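Local coordinates for protein malonyl CoA-ACP transacylase (Xanthomonas oryzae pv. oryzae, PDB 3K89) that probably transfers the malonyl group from malonyl-CoA to holo-acyl carrier protein, with release of CoA, at residues A[207-210]-A[211-214]; A[145-148]-A[149-153]; A[52-55]-A[56-59]. One frame throughout, in Å; residues are numbered along the deposited sequence.

Contact 1 (A[207-210]-A[211-214]); sequences MRDA and ANQL
M207 and A211, joined by a backbone hydrogen bond of 2.9 Å from A211 N to M207 O, open the first turn of helix 208-219, and the same i to i+4 pattern carries on through the bonds of Q213 N to D209 O and L214 N to A210 O. M207 is the N-cap residue of this amphipathic helix, and its carbonyl accepts from A211 N at the start of the helix. The bond between R208 O and N212 N is weak at 3.4 Å, but the side chains of this pair join the same two residues a second time. R208 sends CG away from its backbone N (chi1 -176°) and then bends at chi2, which turns the guanidinium along the helix toward the next turn. There NH1 donates to N212 OD1 over 2.8 Å. The oxygen lies at the edge of the guanidinium, close to its plane, whereas NH1 stands above the carbonyl plane of the amide, and the two flat groups are 71° apart. Long, flexible arginine can span one turn in this way, and short asparagine offers its oxygen without leaving the solvent-facing side. Alanine suits the buried side: A210 packs against L253 and F122, and A211 against V250 and Y254, so the helix can sit close to helices 242-254 and 109-126. M207 reaches M123 and A126, its side chain about 6 Å from that of H203, a predicted active-site residue. Q213 lays its chain back over the preceding turn, with OE1 3.4 Å from A210 CA. On the exposed side a water donates to D209 OD1 at 2.8 Å and accepts from N212 ND2 at 3.1 Å.

Contact 2 (A[145-148]-A[149-153]); sequences VLEV and CAEAA
V145 and C149 meet one turn apart in helix 142-152, and backbone bonding comes first: C149 N donates to V145 O at 2.9 Å, E151 N to E147 O and A152 N to V148 O, with a weaker bond from A150 N to L146 O. Apolar contact follows on the buried side. C149 SG, set beside its own backbone N (chi1 -75°), lies 4.4 Å from V145 CG1, and both side chains reach I171. Small, weakly polar cysteine fits where the helix lies against strands, touching V158 and I171, while V148 and A152 cover L184 of helix 175-187. The charged pair lies on the outer side. E147 and E151 cross with their carboxylate planes 62° apart. E151 OE2 lies a loose 4.2 Å from E147 CG, while the like charges of E147 OE2 and E151 OE2 stay 5.4 Å apart. E151 also has a long, weak ion pair with R188, which probably eases that repulsion. The whole is an amphipathic helix packed on the mixed sheet through strands 158-165 and 168-172, in the smaller, ferredoxin-like subdomain of the acyltransferase fold.

Contact 3 (A[52-55]-A[56-59]); sequences GGPE and EMLN
E55 and N59 face each other across the one turn of helix 55-58. From E55 CB, which across the contact meets only the backbone of the next residue at E56 N, the chain runs outward with CG anti to the backbone N (chi1 -162°), and this brings CG alongside the amide of N59, 3.6 Å from ND2. CD and OE2 lie farther from that nitrogen, at 4.1 Å; the carboxylate and amide planes are turned 45° apart, and two waters link the polar ends. At the tip, OE2 receives two water bonds, one of them weak: the first water also donates to N59 OD1 at 2.7 Å, and the second accepts from ND2 at 2.9 Å. Both ends of the amide are thus linked to one acid oxygen, while OD1 has a further partner in Q16 NE2. Glutamate and asparagine, both hydrophilic, suit this exposed side. The backbone supports the pair with N59 N to E55 O at 2.9 Å.

On another side P54 CG touches M57 SD at 3.8 Å, and both side chains lean on L49 of helix 46-52. P54, preceded by a cis peptide bond, has no N-H to offer a helix, and its O takes an almost straight bond from L58 N (174°) and a weak one from M57 N. G53, with positive phi, ends the helix before, making this a short helix-to-helix junction with proline as N-cap.

Overall arrangement
All three contacts are local, each within about one helical turn, and none touches another; the nearest atoms of contacts 1 and 3 are about 13 Å apart, those of contacts 2 and 3 about 23 Å. Contacts 1 and 2 are partly buried and sit on amphipathic helices, but 208-219 packs against helices 242-254 and 109-126 near the predicted active site, whereas 142-152 covers the mixed sheet at the periphery. Contact 3 is a surface junction of two short helices. The chemistry follows: a direct arginine-asparagine bond in contact 1, two acids kept apart in contact 2, and a water-bridged acid and amide in contact 3. Mostly small or branched apolar residues serve the buried sides of the first two.

Contact 1 (A[207-210]-A[211-214])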
loop_
_atom_site.group_PDB
_atom_site.type_symbol
_atom_site.label_atom_id
_atom_site.label_comp_id
_atom_site.label_asym_id
_atom_site.label_seq_id
_atom_site.Cartn_x
_atom_site.Cartn_y
_atom_site.Cartn_z
ATOM N N MET A 207 12.226 8.571 7.738
ATOM C CA MET A 207 10.846 8.770 8.159
ATOM C C MET A 207 10.671 8.642 9.670
ATOM O O MET A 207 9.534 8.642 10.151
ATOM C CB MET A 207 9.958 7.697 7.509
ATOM C CG MET A 207 9.854 7.753 5.986
ATOM S SD MET A 207 9.025 9.245 5.382
ATOM C CE MET A 207 10.436 10.212 4.820
ATOM N N ARG A 208 11.762 8.535 10.432
ATOM C CA ARG A 208 11.614 8.243 11.868
ATOM C C ARG A 208 10.818 9.312 12.627
ATOM O O ARG A 208 9.944 8.978 13.430
ATOM C CB ARG A 208 12.974 7.965 12.532
ATOM C CG ARG A 208 12.894 7.568 13.996
ATOM C CD ARG A 208 12.221 6.219 14.169
ATOM N NE ARG A 208 11.978 5.923 15.580
ATOM C CZ ARG A 208 10.913 6.331 16.265
ATOM N NH1 ARG A 208 9.970 7.061 15.681
ATOM N NH2 ARG A 208 10.788 6.007 17.543
ATOM N N ASP A 209 11.115 10.583 12.368
ATOM C CA ASP A 209 10.414 11.677 13.036
ATOM C C ASP A 209 8.973 11.832 12.542
ATOM O O ASP A 209 8.065 12.092 13.349
ATOM C CB ASP A 209 11.193 12.983 12.899
ATOM C CG ASP A 209 12.485 12.973 13.693
ATOM O OD1 ASP A 209 12.527 12.342 14.773
ATOM O OD2 ASP A 209 13.467 13.602 13.237
ATOM N N ALA A 210 8.767 11.657 11.238
ATOM C CA ALA A 210 7.412 11.663 10.661
ATOM C C ALA A 210 6.546 10.596 11.332
ATOM O O ALA A 210 5.351 10.812 11.551
ATOM C CB ALA A 210 7.445 11.449 9.169
ATOM N N ALA A 211 7.167 9.462 11.664
ATOM C CA ALA A 211 6.470 8.360 12.356
ATOM C C ALA A 211 5.951 8.774 13.726
ATOM O O ALA A 211 4.852 8.377 14.129
ATOM C CB ALA A 211 7.375 7.130 12.470
ATOM N N ASN A 212 6.737 9.564 14.458
ATOM C CA ASN A 212 6.257 10.100 15.736
ATOM C C ASN A 212 5.089 11.063 15.572
ATOM O O ASN A 212 4.118 11.006 16.337
ATOM C CB ASN A 212 7.411 10.716 16.526
ATOM C CG ASN A 212 8.404 9.660 16.987
ATOM O OD1 ASN A 212 8.048 8.489 17.164
ATOM N ND2 ASN A 212 9.663 10.061 17.156
ATOM N N GLN A 213 5.152 11.901 14.549
ATOM C CA GLN A 213 4.062 12.816 14.230
ATOM C C GLN A 213 2.803 12.017 13.906
ATOM O O GLN A 213 1.710 12.346 14.372
ATOM C CB GLN A 213 4.414 13.705 13.049
ATOM C CG GLN A 213 5.528 14.698 13.322
ATOM C CD GLN A 213 5.877 15.453 12.077
ATOM O OE1 GLN A 213 6.519 14.917 11.171
ATOM N NE2 GLN A 213 5.420 16.696 11.994
ATOM N N LEU A 214 2.992 10.968 13.106
ATOM C CA LEU A 214 1.909 10.053 12.745
ATOM C C LEU A 214 1.280 9.452 13.990
ATOM O O LEU A 214 0.051 9.434 14.110
ATOM C CB LEU A 214 2.433 8.940 11.829
ATOM C CG LEU A 214 1.419 7.868 11.388
ATOM C CD1 LEU A 214 0.385 8.472 10.490
ATOM C CD2 LEU A 214 2.146 6.737 10.671
HETATM O O HOH W 1 10.355 13.025 16.460
#

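Contact 2 (A[145-148]-A[149-153])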
loop_
_atom_site.group_PDB
_atom_site.type_symbol
_atom_site.label_atom_id
_atom_site.label_comp_id
_atom_site.label_asym_id
_atom_site.label_seq_id
_atom_site.Cartn_x
_atom_site.Cartn_y
_atom_site.Cartn_z
ATOM N N VAL A 145 21.649 -7.202 -2.762
ATOM C CA VAL A 145 21.101 -5.855 -2.561
ATOM C C VAL A 145 21.360 -5.350 -1.139
ATOM O O VAL A 145 21.698 -4.177 -0.929
ATOM C CB VAL A 145 19.587 -5.806 -2.889
ATOM C CG1 VAL A 145 19.055 -4.373 -2.777
ATOM C CG2 VAL A 145 19.324 -6.343 -4.284
ATOM N N LEU A 146 21.200 -6.232 -0.157
ATOM C CA LEU A 146 21.376 -5.842 1.240
ATOM C C LEU A 146 22.828 -5.503 1.564
ATOM O O LEU A 146 23.103 -4.572 2.325
ATOM C CB LEU A 146 20.865 -6.938 2.173
ATOM C CG LEU A 146 19.380 -6.938 2.569
ATOM C CD1 LEU A 146 18.440 -6.439 1.488
ATOM C CD2 LEU A 146 18.975 -8.338 2.996
ATOM N N GLU A 147 23.754 -6.243 0.965
ATOM C CA GLU A 147 25.164 -5.968 1.221
ATOM C C GLU A 147 25.571 -4.689 0.485
ATOM O O GLU A 147 26.315 -3.880 1.034
ATOM C CB GLU A 147 26.058 -7.172 0.866
ATOM C CG GLU A 147 27.396 -7.215 1.656
ATOM C CD GLU A 147 27.383 -8.159 2.881
ATOM O OE1 GLU A 147 26.741 -9.236 2.833
ATOM O OE2 GLU A 147 28.048 -7.832 3.895
ATOM N N VAL A 148 25.032 -4.490 -0.719
ATOM C CA VAL A 148 25.273 -3.265 -1.512
ATOM C C VAL A 148 24.798 -2.011 -0.757
ATOM O O VAL A 148 25.505 -1.007 -0.705
ATOM C CB VAL A 148 24.642 -3.337 -2.938
ATOM C CG1 VAL A 148 24.502 -1.953 -3.555
ATOM C CG2 VAL A 148 25.478 -4.207 -3.862
ATOM N N CYS A 149 23.607 -2.078 -0.161
ATOM C CA CYS A 149 23.094 -0.938 0.601
ATOM C C CYS A 149 24.036 -0.554 1.738
ATOM O O CYS A 149 24.300 0.622 1.960
ATOM C CB CYS A 149 21.694 -1.225 1.154
ATOM S SG CYS A 149 20.412 -1.137 -0.087
ATOM N N ALA A 150 24.539 -1.554 2.455
ATOM C CA ALA A 150 25.440 -1.309 3.569
ATOM C C ALA A 150 26.733 -0.658 3.070
ATOM O O ALA A 150 27.246 0.283 3.692
ATOM C CB ALA A 150 25.739 -2.617 4.298
ATOM N N GLU A 151 27.223 -1.138 1.937
ATOM C CA GLU A 151 28.475 -0.629 1.362
ATOM C C GLU A 151 28.362 0.785 0.805
ATOM O O GLU A 151 29.329 1.552 0.859
ATOM C CB GLU A 151 28.967 -1.558 0.267
ATOM C CG GLU A 151 29.435 -2.901 0.801
ATOM C CD GLU A 151 30.003 -3.801 -0.271
ATOM O OE1 GLU A 151 29.965 -3.425 -1.469
ATOM O OE2 GLU A 151 30.483 -4.899 0.102
ATOM N N ALA A 152 27.182 1.110 0.274
ATOM C CA ALA A 152 26.918 2.423 -0.340
ATOM C C ALA A 152 26.586 3.544 0.650
ATOM O O ALA A 152 26.753 4.723 0.340
ATOM C CB ALA A 152 25.802 2.300 -1.366
ATOM N N ALA A 153 26.090 3.189 1.830
ATOM C CA ALA A 153 25.530 4.185 2.754
ATOM C C ALA A 153 26.450 5.353 3.139
ATOM O O ALA A 153 26.029 6.522 3.103
ATOM C CB ALA A 153 24.965 3.496 4.024
#

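Contact 3 (A[52-55]-A[56-59])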
loop_
_atom_site.group_PDB
_atom_site.type_symbol
_atom_site.label_atom_id
_atom_site.label_comp_id
_atom_site.label_asym_id
_atom_site.label_seq_id
_atom_site.Cartn_x
_atom_site.Cartn_y
_atom_site.Cartn_z
ATOM N N GLY A 52 -9.771 13.976 -13.273
ATOM C CA GLY A 52 -9.424 15.106 -14.142
ATOM C C GLY A 52 -8.028 15.642 -13.917
ATOM O O GLY A 52 -7.505 16.424 -14.732
ATOM N N GLY A 53 -7.407 15.241 -12.809
ATOM C CA GLY A 53 -6.117 15.785 -12.445
ATOM C C GLY A 53 -6.230 17.078 -11.655
ATOM O O GLY A 53 -7.299 17.384 -11.119
ATOM N N PRO A 54 -5.131 17.847 -11.576
ATOM C CA PRO A 54 -3.880 17.629 -12.316
ATOM C C PRO A 54 -3.118 16.379 -11.869
ATOM O O PRO A 54 -3.025 16.101 -10.674
ATOM C CB PRO A 54 -3.058 18.871 -11.994
ATOM C CG PRO A 54 -3.598 19.362 -10.687
ATOM C CD PRO A 54 -5.067 19.046 -10.722
ATOM N N GLU A 55 -2.569 15.645 -12.826
ATOM C CA GLU A 55 -1.837 14.412 -12.488
ATOM C C GLU A 55 -0.662 14.667 -11.548
ATOM O O GLU A 55 -0.349 13.829 -10.689
ATOM C CB GLU A 55 -1.382 13.665 -13.736
ATOM C CG GLU A 55 -1.025 12.211 -13.428
ATOM C CD GLU A 55 -0.767 11.369 -14.655
ATOM O OE1 GLU A 55 -0.566 11.941 -15.755
ATOM O OE2 GLU A 55 -0.749 10.124 -14.505
ATOM N N GLU A 56 -0.021 15.826 -11.682
ATOM C CA GLU A 56 1.079 16.177 -10.780
ATOM C C GLU A 56 0.673 16.169 -9.294
ATOM O O GLU A 56 1.439 15.694 -8.455
ATOM C CB GLU A 56 1.728 17.515 -11.168
ATOM C CG GLU A 56 3.189 17.636 -10.746
ATOM C CD GLU A 56 3.880 18.845 -11.367
ATOM O OE1 GLU A 56 3.424 19.985 -11.117
ATOM O OE2 GLU A 56 4.884 18.654 -12.101
ATOM N N MET A 57 -0.520 16.680 -8.975
ATOM C CA MET A 57 -1.018 16.646 -7.608
ATOM C C MET A 57 -1.461 15.242 -7.218
ATOM O O MET A 57 -1.162 14.795 -6.109
ATOM C CB MET A 57 -2.189 17.603 -7.393
ATOM C CG MET A 57 -1.787 19.046 -7.230
ATOM S SD MET A 57 -3.283 20.042 -6.985
ATOM C CE MET A 57 -3.613 19.819 -5.252
ATOM N N LEU A 58 -2.168 14.563 -8.117
ATOM C CA LEU A 58 -2.611 13.177 -7.886
ATOM C C LEU A 58 -1.434 12.269 -7.517
ATOM O O LEU A 58 -1.587 11.342 -6.708
ATOM C CB LEU A 58 -3.335 12.607 -9.110
ATOM C CG LEU A 58 -3.785 11.134 -9.043
ATOM C CD1 LEU A 58 -4.801 10.891 -7.898
ATOM C CD2 LEU A 58 -4.340 10.642 -10.372
ATOM N N ASN A 59 -0.270 12.532 -8.117
ATOM C CA ASN A 59 0.943 11.745 -7.838
ATOM C C ASN A 59 1.755 12.173 -6.605
ATOM O O ASN A 59 2.692 11.467 -6.190
ATOM C CB ASN A 59 1.851 11.753 -9.075
ATOM C CG ASN A 59 1.291 10.925 -10.214
ATOM O OD1 ASN A 59 0.439 10.063 -10.011
ATOM N ND2 ASN A 59 1.774 11.182 -11.432
HETATM O O HOH W 2 -0.995 8.746 -11.856
HETATM O O HOH W 3 1.854 9.645 -13.833
#